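PDB 1YUD: hypothetical protein SO0799 from Shewanella oneidensis, which is of unknown function but belongs to the cupin superfamily, in its DUF985 branch, and has the beta-rich fold expected of that family. Local coordinates for residues D15-I18 / K19-L23. Sequence-based numbering, arbitrary orientation.
Sequences DDFI and KFLEL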
loop_
_atom_site.group_PDB
_atom_site.type_symbol
_atom_site.label_atom_id
_atom_site.label_comp_id
_atom_site.label_asym_id
_atom_site.label_seq_id
_atom_site.Cartn_x
_atom_site.Cartn_y
_atom_site.Cartn_z
ATOM N N ASP A 15 15.619 4.083 13.009
ATOM C CA ASP A 15 16.137 5.443 13.071
ATOM C C ASP A 15 16.303 6.064 11.693
ATOM O O ASP A 15 16.076 7.262 11.511
ATOM C CB ASP A 15 17.467 5.455 13.824
ATOM C CG ASP A 15 17.319 4.991 15.259
ATOM O OD1 ASP A 15 16.502 5.589 15.992
ATOM O OD2 ASP A 15 18.013 4.031 15.653
ATOM N N ASP A 16 16.693 5.241 10.726
ATOM C CA ASP A 16 16.886 5.698 9.354
ATOM C C ASP A 16 15.556 6.089 8.746
ATOM O O ASP A 16 15.437 7.133 8.100
ATOM C CB ASP A 16 17.509 4.589 8.511
ATOM C CG ASP A 16 18.886 4.206 8.988
ATOM O OD1 ASP A 16 19.054 3.988 10.205
ATOM O OD2 ASP A 16 19.799 4.121 8.144
ATOM N N PHE A 17 14.558 5.238 8.963
ATOM C CA PHE A 17 13.220 5.468 8.438
ATOM C C PHE A 17 12.560 6.700 9.020
ATOM O O PHE A 17 12.098 7.563 8.275
ATOM C CB PHE A 17 12.335 4.236 8.667
ATOM C CG PHE A 17 12.559 3.146 7.660
ATOM C CD1 PHE A 17 12.989 1.884 8.054
ATOM C CD2 PHE A 17 12.381 3.401 6.302
ATOM C CE1 PHE A 17 13.244 0.890 7.108
ATOM C CE2 PHE A 17 12.634 2.416 5.347
ATOM C CZ PHE A 17 13.066 1.161 5.755
ATOM N N ILE A 18 12.512 6.794 10.343
ATOM C CA ILE A 18 11.885 7.956 10.951
ATOM C C ILE A 18 12.553 9.237 10.443
ATOM O O ILE A 18 11.885 10.258 10.251
ATOM C CB ILE A 18 11.941 7.893 12.506
ATOM C CG1 ILE A 18 13.385 7.809 12.990
ATOM C CG2 ILE A 18 11.174 6.700 13.005
ATOM C CD1 ILE A 18 14.038 9.169 13.215
ATOM N N LYS A 19 13.862 9.162 10.195
ATOM C CA LYS A 19 14.621 10.314 9.725
ATOM C C LYS A 19 14.356 10.654 8.263
ATOM O O LYS A 19 13.842 11.729 7.957
ATOM C CB LYS A 19 16.119 10.080 9.919
ATOM C CG LYS A 19 16.972 11.292 9.538
ATOM C CD LYS A 19 18.434 10.916 9.326
ATOM C CE LYS A 19 19.242 12.092 8.779
ATOM N NZ LYS A 19 20.628 11.692 8.373
ATOM N N PHE A 20 14.714 9.742 7.363
ATOM C CA PHE A 20 14.511 9.969 5.935
ATOM C C PHE A 20 13.064 10.229 5.563
ATOM O O PHE A 20 12.783 11.057 4.694
ATOM C CB PHE A 20 15.023 8.785 5.134
ATOM C CG PHE A 20 16.509 8.692 5.093
ATOM C CD1 PHE A 20 17.264 9.727 4.547
ATOM C CD2 PHE A 20 17.165 7.573 5.597
ATOM C CE1 PHE A 20 18.648 9.651 4.502
ATOM C CE2 PHE A 20 18.557 7.483 5.558
ATOM C CZ PHE A 20 19.296 8.525 5.009
ATOM N N LEU A 21 12.142 9.518 6.211
ATOM C CA LEU A 21 10.726 9.697 5.924
ATOM C C LEU A 21 10.088 10.749 6.830
ATOM O O LEU A 21 8.894 11.020 6.727
ATOM C CB LEU A 21 9.981 8.365 6.049
ATOM C CG LEU A 21 10.427 7.203 5.149
ATOM C CD1 LEU A 21 9.577 5.972 5.455
ATOM C CD2 LEU A 21 10.306 7.585 3.685
ATOM N N GLU A 22 10.888 11.335 7.719
ATOM C CA GLU A 22 10.419 12.392 8.623
ATOM C C GLU A 22 9.196 11.996 9.441
ATOM O O GLU A 22 8.193 12.709 9.439
ATOM C CB GLU A 22 10.076 13.654 7.821
ATOM C CG GLU A 22 11.153 14.098 6.847
ATOM C CD GLU A 22 10.688 15.228 5.947
ATOM O OE1 GLU A 22 11.444 15.605 5.035
ATOM O OE2 GLU A 22 9.568 15.740 6.151
ATOM N N LEU A 23 9.297 10.884 10.160
ATOM C CA LEU A 23 8.190 10.370 10.962
ATOM C C LEU A 23 8.025 10.975 12.364
ATOM O O LEU A 23 8.923 10.905 13.191
ATOM C CB LEU A 23 8.326 8.850 11.059
ATOM C CG LEU A 23 8.440 8.194 9.680
ATOM C CD1 LEU A 23 8.891 6.740 9.799
ATOM C CD2 LEU A 23 7.092 8.318 8.975
#
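Phe-20 N reaches back to Asp-16 O over 2.8 Å, and Leu-21 N does the same to Phe-17 O, again at 2.8 Å; these are the i to i+4 bonds of the last turn of helix 14-20. The bond before them, Lys-19 N to Asp-15 O, is longer at 3.2 Å. The helix then closes in a Schellman motif. Glu-22 takes a positive phi of 54°, and Leu-23 N swings round to Ile-18 O, lying in the carbonyl plane on a lone pair at 2.7 Å, while Glu-22 N bonds to Lys-19 O.

That reversal lays Leu-23 back over the turn it has just left: its CD1 sits 3.4 Å from Ile-18 CA and 3.9 Å from Ile-18 CG2, the two side chains crossing at a slant. Phe-17 and Leu-21 run side by side. Each has CG anti to its carbonyl carbon (chi1 -80° and -59°), which puts both groups on the same side of the helix, with Phe-17 CD2 3.9 Å from Leu-21 CD1.

This apolar side of the helix end faces the antiparallel sheet that contains strands 31-37, 50-57 and 126-133. Phe-17 and Leu-21 rest on Leu-128 of strand 126-133, and Leu-23 packs against Tyr-53 and Leu-55. Ile-18 and Leu-23 meet Phe-31, while Leu-101 of the second subunit packs on Phe-17, Phe-20 and Leu-21, making the helix part of the dimer contact.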